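Local coordinates for protein beta-lactamase (Sphaerobacter thermophilus, PDB 4EWF) that probably hydrolyses the amide bond of beta-lactam rings to give substituted beta-amino acids, as a member of the class A beta-lactamase family, at residues 12-17 against 261-266; 59-64 against 131-136; 140-145 against 165-170. All coordinates share one frame; numbering follows the deposited sequence.

Interaction 1 of 3, residues 12-17 against 261-266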
loop_
_atom_site.group_PDB
_atom_site.type_symbol
_atom_site.label_atom_id
_atom_site.label_comp_id
_atom_site.label_asym_id
_atom_site.label_seq_id
_atom_site.Cartn_x
_atom_site.Cartn_y
_atom_site.Cartn_z
ATOM N N SER A 12 17.833 14.876 8.272
ATOM C CA SER A 12 18.904 14.045 8.829
ATOM C C SER A 12 18.397 12.891 9.699
ATOM O O SER A 12 19.006 11.825 9.725
ATOM C CB SER A 12 19.921 14.896 9.609
ATOM O OG SER A 12 19.342 15.428 10.783
ATOM N N GLY A 13 17.290 13.094 10.413
ATOM C CA GLY A 13 16.729 12.040 11.244
ATOM C C GLY A 13 16.135 10.923 10.402
ATOM O O GLY A 13 16.284 9.743 10.711
ATOM N N VAL A 14 15.462 11.293 9.319
ATOM C CA VAL A 14 14.949 10.306 8.385
ATOM C C VAL A 14 16.110 9.518 7.741
ATOM O O VAL A 14 16.074 8.288 7.658
ATOM C CB VAL A 14 14.087 10.977 7.294
ATOM C CG1 VAL A 14 13.589 9.931 6.283
ATOM C CG2 VAL A 14 12.932 11.734 7.933
ATOM N N ALA A 15 17.149 10.233 7.311
ATOM C CA ALA A 15 18.328 9.573 6.750
ATOM C C ALA A 15 18.983 8.623 7.768
ATOM O O ALA A 15 19.379 7.517 7.411
ATOM C CB ALA A 15 19.326 10.593 6.227
ATOM N N ALA A 16 19.090 9.053 9.029
ATOM C CA ALA A 16 19.636 8.185 10.081
ATOM C C ALA A 16 18.807 6.920 10.291
ATOM O O ALA A 16 19.366 5.844 10.516
ATOM C CB ALA A 16 19.771 8.945 11.416
ATOM N N ALA A 17 17.480 7.054 10.259
ATOM C CA ALA A 17 16.595 5.902 10.413
ATOM C C ALA A 17 16.811 4.911 9.266
ATOM O O ALA A 17 16.820 3.687 9.456
ATOM C CB ALA A 17 15.127 6.358 10.455
ATOM N N ARG A 261 8.103 7.867 11.792
ATOM C CA ARG A 261 8.140 8.756 12.935
ATOM C C ARG A 261 9.085 9.941 12.706
ATOM O O ARG A 261 8.746 11.091 13.016
ATOM C CB ARG A 261 8.560 7.994 14.184
ATOM C CG ARG A 261 8.488 8.842 15.426
ATOM C CD ARG A 261 9.739 8.705 16.252
ATOM N NE ARG A 261 9.570 7.771 17.350
ATOM C CZ ARG A 261 10.336 6.702 17.546
ATOM N NH1 ARG A 261 10.117 5.904 18.587
ATOM N NH2 ARG A 261 11.327 6.434 16.706
ATOM N N ALA A 262 10.280 9.645 12.195
ATOM C CA ALA A 262 11.272 10.673 11.955
ATOM C C ALA A 262 10.741 11.655 10.914
ATOM O O ALA A 262 11.022 12.835 10.979
ATOM C CB ALA A 262 12.586 10.046 11.473
ATOM N N ALA A 263 9.977 11.150 9.947
ATOM C CA ALA A 263 9.407 12.013 8.912
ATOM C C ALA A 263 8.316 12.929 9.478
ATOM O O ALA A 263 8.226 14.110 9.114
ATOM C CB ALA A 263 8.868 11.168 7.740
ATOM N N LEU A 264 7.512 12.394 10.397
ATOM C CA LEU A 264 6.475 13.189 11.050
ATOM C C LEU A 264 7.097 14.333 11.859
ATOM O O LEU A 264 6.612 15.471 11.826
ATOM C CB LEU A 264 5.586 12.310 11.944
ATOM C CG LEU A 264 4.577 11.369 11.253
ATOM C CD1 LEU A 264 4.059 10.313 12.234
ATOM C CD2 LEU A 264 3.395 12.135 10.642
ATOM N N GLN A 265 8.168 14.027 12.582
ATOM C CA GLN A 265 8.907 15.060 13.315
ATOM C C GLN A 265 9.550 16.079 12.369
ATOM O O GLN A 265 9.474 17.287 12.597
ATOM C CB GLN A 265 9.975 14.417 14.210
ATOM C CG GLN A 265 9.403 13.559 15.355
ATOM C CD GLN A 265 10.465 12.698 16.029
ATOM O OE1 GLN A 265 11.612 12.643 15.583
ATOM N NE2 GLN A 265 10.083 12.017 17.100
ATOM N N ALA A 266 10.179 15.594 11.297
ATOM C CA ALA A 266 10.902 16.495 10.387
ATOM C C ALA A 266 9.978 17.544 9.742
ATOM O O ALA A 266 10.371 18.691 9.546
ATOM C CB ALA A 266 11.653 15.693 9.302
#
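Val14 meets Ala262, Ala263 and Ala266 through a single methyl, CG2. From CB the valine forks: CG1 stands anti to the backbone N (chi1 178°), which leaves CG2 beside that N and directed at helix 261-266. CG2 settles against the backbone as much as on side chains, with Val14 CG2 3.6 Å from Ala263 N. The CB atoms of three alanines surround it: Val14 CG2 lies 3.9 Å from Ala262 CB, and Ala263 and, a turn further on, Ala266 add theirs. In return Ala262 CB rests on the backbone of the first helix, 3.8 Å from Gly13 O. With a glycine and alanines at the interface, the segment axes run antiparallel (174°) and come within 8.3 Å; Val14 CA and Ala262 CA are 5.1 Å apart. No hydrogen bond crosses, and the side chains that meet are apolar. The N-terminal and C-terminal helices, far apart in sequence, thus lie side by side, as in the alpha/beta domain of class A beta-lactamases. Both pack on the five-stranded antiparallel sheet: Val14 and Ala263 touch Ile32 of strand 27-33, and Ala263 and Leu264 reach Leu237 of strand 235-244.

Interaction 2 of 3, residues 59-64 against 131-136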
loop_
_atom_site.group_PDB
_atom_site.type_symbol
_atom_site.label_atom_id
_atom_site.label_comp_id
_atom_site.label_asym_id
_atom_site.label_seq_id
_atom_site.Cartn_x
_atom_site.Cartn_y
_atom_site.Cartn_z
HETATM N N MSE A 59 -7.445 -1.842 -6.509
HETATM C CA MSE A 59 -8.627 -1.176 -5.972
HETATM C C MSE A 59 -9.050 -0.012 -6.874
HETATM O O MSE A 59 -10.231 0.187 -7.142
HETATM C CB MSE A 59 -8.354 -0.655 -4.563
HETATM C CG MSE A 59 -9.511 0.145 -3.956
HETATM SE SE MSE A 59 -9.088 0.731 -2.143
HETATM C CE MSE A 59 -7.506 1.757 -2.451
ATOM N N ILE A 60 -8.076 0.763 -7.342
ATOM C CA ILE A 60 -8.393 1.893 -8.198
ATOM C C ILE A 60 -9.090 1.400 -9.469
ATOM O O ILE A 60 -10.063 2.002 -9.931
ATOM C CB ILE A 60 -7.136 2.737 -8.525
ATOM C CG1 ILE A 60 -6.585 3.356 -7.236
ATOM C CG2 ILE A 60 -7.483 3.830 -9.535
ATOM C CD1 ILE A 60 -5.161 3.997 -7.365
ATOM N N ALA A 61 -8.603 0.296 -10.028
ATOM C CA ALA A 61 -9.216 -0.239 -11.247
ATOM C C ALA A 61 -10.668 -0.608 -10.976
ATOM O O ALA A 61 -11.546 -0.373 -11.809
ATOM C CB ALA A 61 -8.446 -1.445 -11.765
ATOM N N VAL A 62 -10.915 -1.189 -9.806
ATOM C CA VAL A 62 -12.275 -1.544 -9.416
ATOM C C VAL A 62 -13.194 -0.320 -9.340
ATOM O O VAL A 62 -14.267 -0.298 -9.949
ATOM C CB VAL A 62 -12.289 -2.304 -8.074
ATOM C CG1 VAL A 62 -13.711 -2.486 -7.589
ATOM C CG2 VAL A 62 -11.581 -3.647 -8.226
ATOM N N TYR A 63 -12.780 0.713 -8.612
ATOM C CA TYR A 63 -13.634 1.896 -8.492
ATOM C C TYR A 63 -13.842 2.631 -9.817
ATOM O O TYR A 63 -14.901 3.226 -10.035
ATOM C CB TYR A 63 -13.151 2.850 -7.388
ATOM C CG TYR A 63 -13.499 2.344 -6.002
ATOM C CD1 TYR A 63 -14.635 2.807 -5.339
ATOM C CD2 TYR A 63 -12.724 1.376 -5.377
ATOM C CE1 TYR A 63 -14.974 2.339 -4.079
ATOM C CE2 TYR A 63 -13.056 0.896 -4.118
ATOM C CZ TYR A 63 -14.185 1.384 -3.470
ATOM O OH TYR A 63 -14.523 0.904 -2.221
ATOM N N ARG A 64 -12.850 2.583 -10.706
ATOM C CA ARG A 64 -13.017 3.182 -12.034
ATOM C C ARG A 64 -14.088 2.433 -12.819
ATOM O O ARG A 64 -14.856 3.034 -13.570
ATOM C CB ARG A 64 -11.705 3.175 -12.821
ATOM C CG ARG A 64 -10.663 4.138 -12.296
ATOM C CD ARG A 64 -9.600 4.396 -13.341
ATOM N NE ARG A 64 -8.573 5.293 -12.830
ATOM C CZ ARG A 64 -7.433 5.558 -13.464
ATOM N NH1 ARG A 64 -7.170 4.986 -14.634
ATOM N NH2 ARG A 64 -6.549 6.387 -12.921
ATOM N N ASN A 131 -3.067 -2.513 -15.019
ATOM C CA ASN A 131 -1.909 -1.893 -15.663
ATOM C C ASN A 131 -2.247 -0.589 -16.393
ATOM O O ASN A 131 -1.430 0.337 -16.430
ATOM C CB ASN A 131 -1.186 -2.903 -16.555
ATOM C CG ASN A 131 -0.449 -3.971 -15.727
ATOM O OD1 ASN A 131 0.389 -3.646 -14.897
ATOM N ND2 ASN A 131 -0.801 -5.232 -15.926
ATOM N N ASP A 132 -3.460 -0.501 -16.935
ATOM C CA ASP A 132 -3.939 0.767 -17.480
ATOM C C ASP A 132 -3.981 1.834 -16.385
ATOM O O ASP A 132 -3.593 2.981 -16.614
ATOM C CB ASP A 132 -5.314 0.611 -18.144
ATOM C CG ASP A 132 -5.254 -0.191 -19.444
ATOM O OD1 ASP A 132 -4.147 -0.332 -20.007
ATOM O OD2 ASP A 132 -6.314 -0.676 -19.910
ATOM N N VAL A 133 -4.437 1.470 -15.189
ATOM C CA VAL A 133 -4.448 2.432 -14.080
ATOM C C VAL A 133 -3.034 2.902 -13.772
ATOM O O VAL A 133 -2.749 4.106 -13.649
ATOM C CB VAL A 133 -5.034 1.825 -12.794
ATOM C CG1 VAL A 133 -4.622 2.651 -11.575
ATOM C CG2 VAL A 133 -6.553 1.714 -12.899
ATOM N N ILE A 134 -2.146 1.929 -13.644
ATOM C CA ILE A 134 -0.770 2.201 -13.272
ATOM C C ILE A 134 -0.137 3.163 -14.283
ATOM O O ILE A 134 0.520 4.126 -13.894
ATOM C CB ILE A 134 0.029 0.881 -13.155
ATOM C CG1 ILE A 134 -0.459 0.090 -11.940
ATOM C CG2 ILE A 134 1.535 1.160 -13.039
ATOM C CD1 ILE A 134 0.014 -1.346 -11.933
ATOM N N ALA A 135 -0.368 2.921 -15.574
ATOM C CA ALA A 135 0.218 3.762 -16.616
ATOM C C ALA A 135 -0.390 5.164 -16.588
ATOM O O ALA A 135 0.315 6.166 -16.760
ATOM C CB ALA A 135 0.015 3.121 -18.014
ATOM N N SER A 136 -1.706 5.226 -16.393
ATOM C CA SER A 136 -2.421 6.504 -16.382
ATOM C C SER A 136 -1.996 7.349 -15.181
ATOM O O SER A 136 -2.184 8.561 -15.175
ATOM C CB SER A 136 -3.937 6.286 -16.333
ATOM O OG SER A 136 -4.316 5.937 -15.010
#
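Arg64 grips the hydroxyl of Ser136 end-on with both terminal nitrogens. NH1 donates to Ser136 OG over 3.0 Å and NH2 to the same OG over 3.1 Å, each bond moderately bent (just under 150°), with the oxygen close to the guanidinium plane. The hydroxyl spends its own proton within its helix, Ser136 OG donating to Val133 O at 2.8 Å. This bond goes with a chi1 of 77°, which sets OG between the backbone N and the carbonyl carbon. One oxygen therefore takes part in three bonds, while Arg64 NE is held by Ala179 O, so that both ends of the guanidinium are fixed. The arginine chain is extended from CG to NE, spanning the gap from its helix. Helices 55-67 and 127-136 belong to the all-helical part of the class A beta-lactamase fold, and their segments cross at 100° with axes 9.2 Å apart. Val133 projects from helix 127-136 onto Ile60, Ala61 and Arg64. Its CG2 lies over one face of the guanidinium, toward the rim, 3.8 Å from Arg64 NH1, and also presses on the backbone at 3.7 Å from Ala61 CA. The other methyl, CG1, meets Ile60 CG2 at 3.7 Å. Further out, Leu137 touches both Ile60 and Arg64, and Met188 of helix 182-192 packs on Ile60.

Interaction 3 of 3, residues 140-145 against 165-170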
loop_
_atom_site.group_PDB
_atom_site.type_symbol
_atom_site.label_atom_id
_atom_site.label_comp_id
_atom_site.label_asym_id
_atom_site.label_seq_id
_atom_site.Cartn_x
_atom_site.Cartn_y
_atom_site.Cartn_z
ATOM N N ARG A 140 5.733 4.518 -14.029
ATOM C CA ARG A 140 6.464 3.912 -15.148
ATOM C C ARG A 140 7.190 2.596 -14.864
ATOM O O ARG A 140 7.551 1.878 -15.799
ATOM C CB ARG A 140 7.473 4.913 -15.730
ATOM C CG ARG A 140 6.853 6.142 -16.361
ATOM C CD ARG A 140 5.717 5.762 -17.290
ATOM N NE ARG A 140 5.536 6.726 -18.375
ATOM C CZ ARG A 140 6.118 6.628 -19.568
ATOM N NH1 ARG A 140 6.926 5.606 -19.836
ATOM N NH2 ARG A 140 5.894 7.552 -20.496
ATOM N N ASP A 141 7.430 2.277 -13.593
ATOM C CA ASP A 141 8.250 1.103 -13.260
ATOM C C ASP A 141 7.516 0.061 -12.422
ATOM O O ASP A 141 8.140 -0.788 -11.787
ATOM C CB ASP A 141 9.501 1.557 -12.506
ATOM C CG ASP A 141 10.364 2.479 -13.341
ATOM O OD1 ASP A 141 10.805 2.039 -14.428
ATOM O OD2 ASP A 141 10.578 3.638 -12.917
ATOM N N SER A 142 6.190 0.145 -12.401
ATOM C CA SER A 142 5.395 -0.767 -11.597
ATOM C C SER A 142 4.438 -1.582 -12.470
ATOM O O SER A 142 4.116 -1.180 -13.586
ATOM C CB SER A 142 4.597 0.018 -10.557
ATOM O OG SER A 142 5.474 0.736 -9.700
ATOM N N ASN A 143 3.947 -2.705 -11.948
ATOM C CA ASN A 143 3.058 -3.544 -12.752
ATOM C C ASN A 143 2.312 -4.550 -11.883
ATOM O O ASN A 143 2.725 -4.843 -10.752
ATOM C CB ASN A 143 3.877 -4.305 -13.801
ATOM C CG ASN A 143 4.797 -5.361 -13.166
ATOM O OD1 ASN A 143 5.754 -5.021 -12.469
ATOM N ND2 ASN A 143 4.486 -6.646 -13.384
ATOM N N LEU A 144 1.213 -5.068 -12.423
ATOM C CA LEU A 144 0.577 -6.263 -11.889
ATOM C C LEU A 144 0.558 -7.305 -13.006
ATOM O O LEU A 144 -0.089 -7.115 -14.034
ATOM C CB LEU A 144 -0.854 -5.962 -11.429
ATOM C CG LEU A 144 -1.636 -7.210 -11.007
ATOM C CD1 LEU A 144 -1.014 -7.785 -9.753
ATOM C CD2 LEU A 144 -3.100 -6.882 -10.771
ATOM N N SER A 145 1.291 -8.397 -12.820
ATOM C CA SER A 145 1.408 -9.412 -13.856
ATOM C C SER A 145 1.189 -10.801 -13.274
ATOM O O SER A 145 1.128 -11.779 -14.005
ATOM C CB SER A 145 2.783 -9.325 -14.537
ATOM O OG SER A 145 2.939 -8.069 -15.198
ATOM N N ASP A 165 8.921 5.757 -5.545
ATOM C CA ASP A 165 8.437 6.902 -6.329
ATOM C C ASP A 165 7.047 6.654 -6.917
ATOM O O ASP A 165 6.159 7.516 -6.832
ATOM C CB ASP A 165 9.375 7.221 -7.509
ATOM C CG ASP A 165 10.627 7.982 -7.084
ATOM O OD1 ASP A 165 10.717 8.425 -5.915
ATOM O OD2 ASP A 165 11.527 8.127 -7.934
ATOM N N ASP A 166 6.879 5.502 -7.558
ATOM C CA ASP A 166 5.608 5.171 -8.194
ATOM C C ASP A 166 4.466 5.082 -7.182
ATOM O O ASP A 166 3.362 5.552 -7.439
ATOM C CB ASP A 166 5.710 3.839 -8.946
ATOM C CG ASP A 166 6.429 3.974 -10.292
ATOM O OD1 ASP A 166 6.917 5.090 -10.607
ATOM O OD2 ASP A 166 6.524 2.958 -11.023
ATOM N N TYR A 167 4.724 4.461 -6.037
ATOM C CA TYR A 167 3.659 4.278 -5.054
ATOM C C TYR A 167 3.310 5.564 -4.311
ATOM O O TYR A 167 2.177 5.741 -3.862
ATOM C CB TYR A 167 3.935 3.063 -4.138
ATOM C CG TYR A 167 3.411 1.834 -4.841
ATOM C CD1 TYR A 167 2.165 1.325 -4.527
ATOM C CD2 TYR A 167 4.113 1.260 -5.905
ATOM C CE1 TYR A 167 1.637 0.237 -5.195
ATOM C CE2 TYR A 167 3.586 0.163 -6.602
ATOM C CZ TYR A 167 2.336 -0.336 -6.234
ATOM O OH TYR A 167 1.779 -1.420 -6.881
ATOM N N ALA A 168 4.262 6.490 -4.234
ATOM C CA ALA A 168 3.941 7.808 -3.713
ATOM C C ALA A 168 2.999 8.533 -4.693
ATOM O O ALA A 168 2.030 9.165 -4.272
ATOM C CB ALA A 168 5.213 8.619 -3.439
ATOM N N LEU A 169 3.250 8.413 -5.998
ATOM C CA LEU A 169 2.332 9.014 -6.972
ATOM C C LEU A 169 0.925 8.458 -6.791
ATOM O O LEU A 169 -0.062 9.185 -6.907
ATOM C CB LEU A 169 2.780 8.758 -8.415
ATOM C CG LEU A 169 4.112 9.355 -8.845
ATOM C CD1 LEU A 169 4.493 8.853 -10.242
ATOM C CD2 LEU A 169 4.052 10.897 -8.794
ATOM N N ALA A 170 0.834 7.163 -6.521
ATOM C CA ALA A 170 -0.471 6.518 -6.380
ATOM C C ALA A 170 -1.253 7.124 -5.225
ATOM O O ALA A 170 -2.434 7.441 -5.360
ATOM C CB ALA A 170 -0.312 4.999 -6.180
HETATM O O HOH W 1 9.987 4.818 -10.507
HETATM O O HOH W 2 3.256 -2.990 -8.660
#
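Ser142 and Asp166 face each other with their CA atoms 6.8 Å apart, where the irregular chain 140-145 passes helix 164-175 and turns a backbone N-H of Asp141 toward it. Asp166 carries the contact through one carboxylate oxygen. OD2 accepts Asp141 N at 2.8 Å on its syn lone pair, the N-H...O angle being 147°, and Ser142 OG at 2.8 Å on its anti lone pair, so the two donors reach it from different sides. With chi1 at -60°, Ser142 OG stands beside its own backbone N and meets Asp166 OD2. The other oxygen, Asp166 OD1, receives a water that also donates to Asp141 OD2. This water spans the two carboxylates and probably eases their repulsion, Asp141 OD2 and Asp166 OD2 being 4.5 Å apart. Asp166 N is in turn bonded to Thr163 OG1. The loop follows helix 127-136 of the helical part of the class A beta-lactamase fold, and the carboxylate ties it to the helix that begins just after the short strand 161-162. A second water links the two segments further along: it accepts a bond from Tyr167 OH at 2.8 Å, lying at the edge of the ring and in its plane, and donates to Asn143 O. The tyrosine ring also packs on the serine, Ser142 OG standing 3.7 Å from Tyr167 CE2. Tyr167 also touches Val54 and Met139, and its side chain lies near, without touching, the residues of a probable SxxK active-site motif. Asn143 ND2 donates to Ser145 OG at 2.8 Å, nearly in its amide plane, and also to Glu159 O.

Interactions 2 and 3 are neighbours, their centres 11 Å apart, and both use helix 127-136 or the loop that follows it: Asn131 ND2 probably donates to Leu144 O, and Ile134 packs on Ser142. Interaction 1 lies apart, about 32 Å between centres from interaction 2 and on the opposite side of the chain's centre, closing the loop of chain that holds the other two. All three are mostly buried. Their chemistry differs: small apolar side chains and backbone meet between the terminal helices, without a hydrogen bond; a grip of arginine on serine at the more exposed rim flanks a buried valine; a buried carboxylate and two bridging waters, one on a tyrosine hydroxyl, fasten an irregular loop.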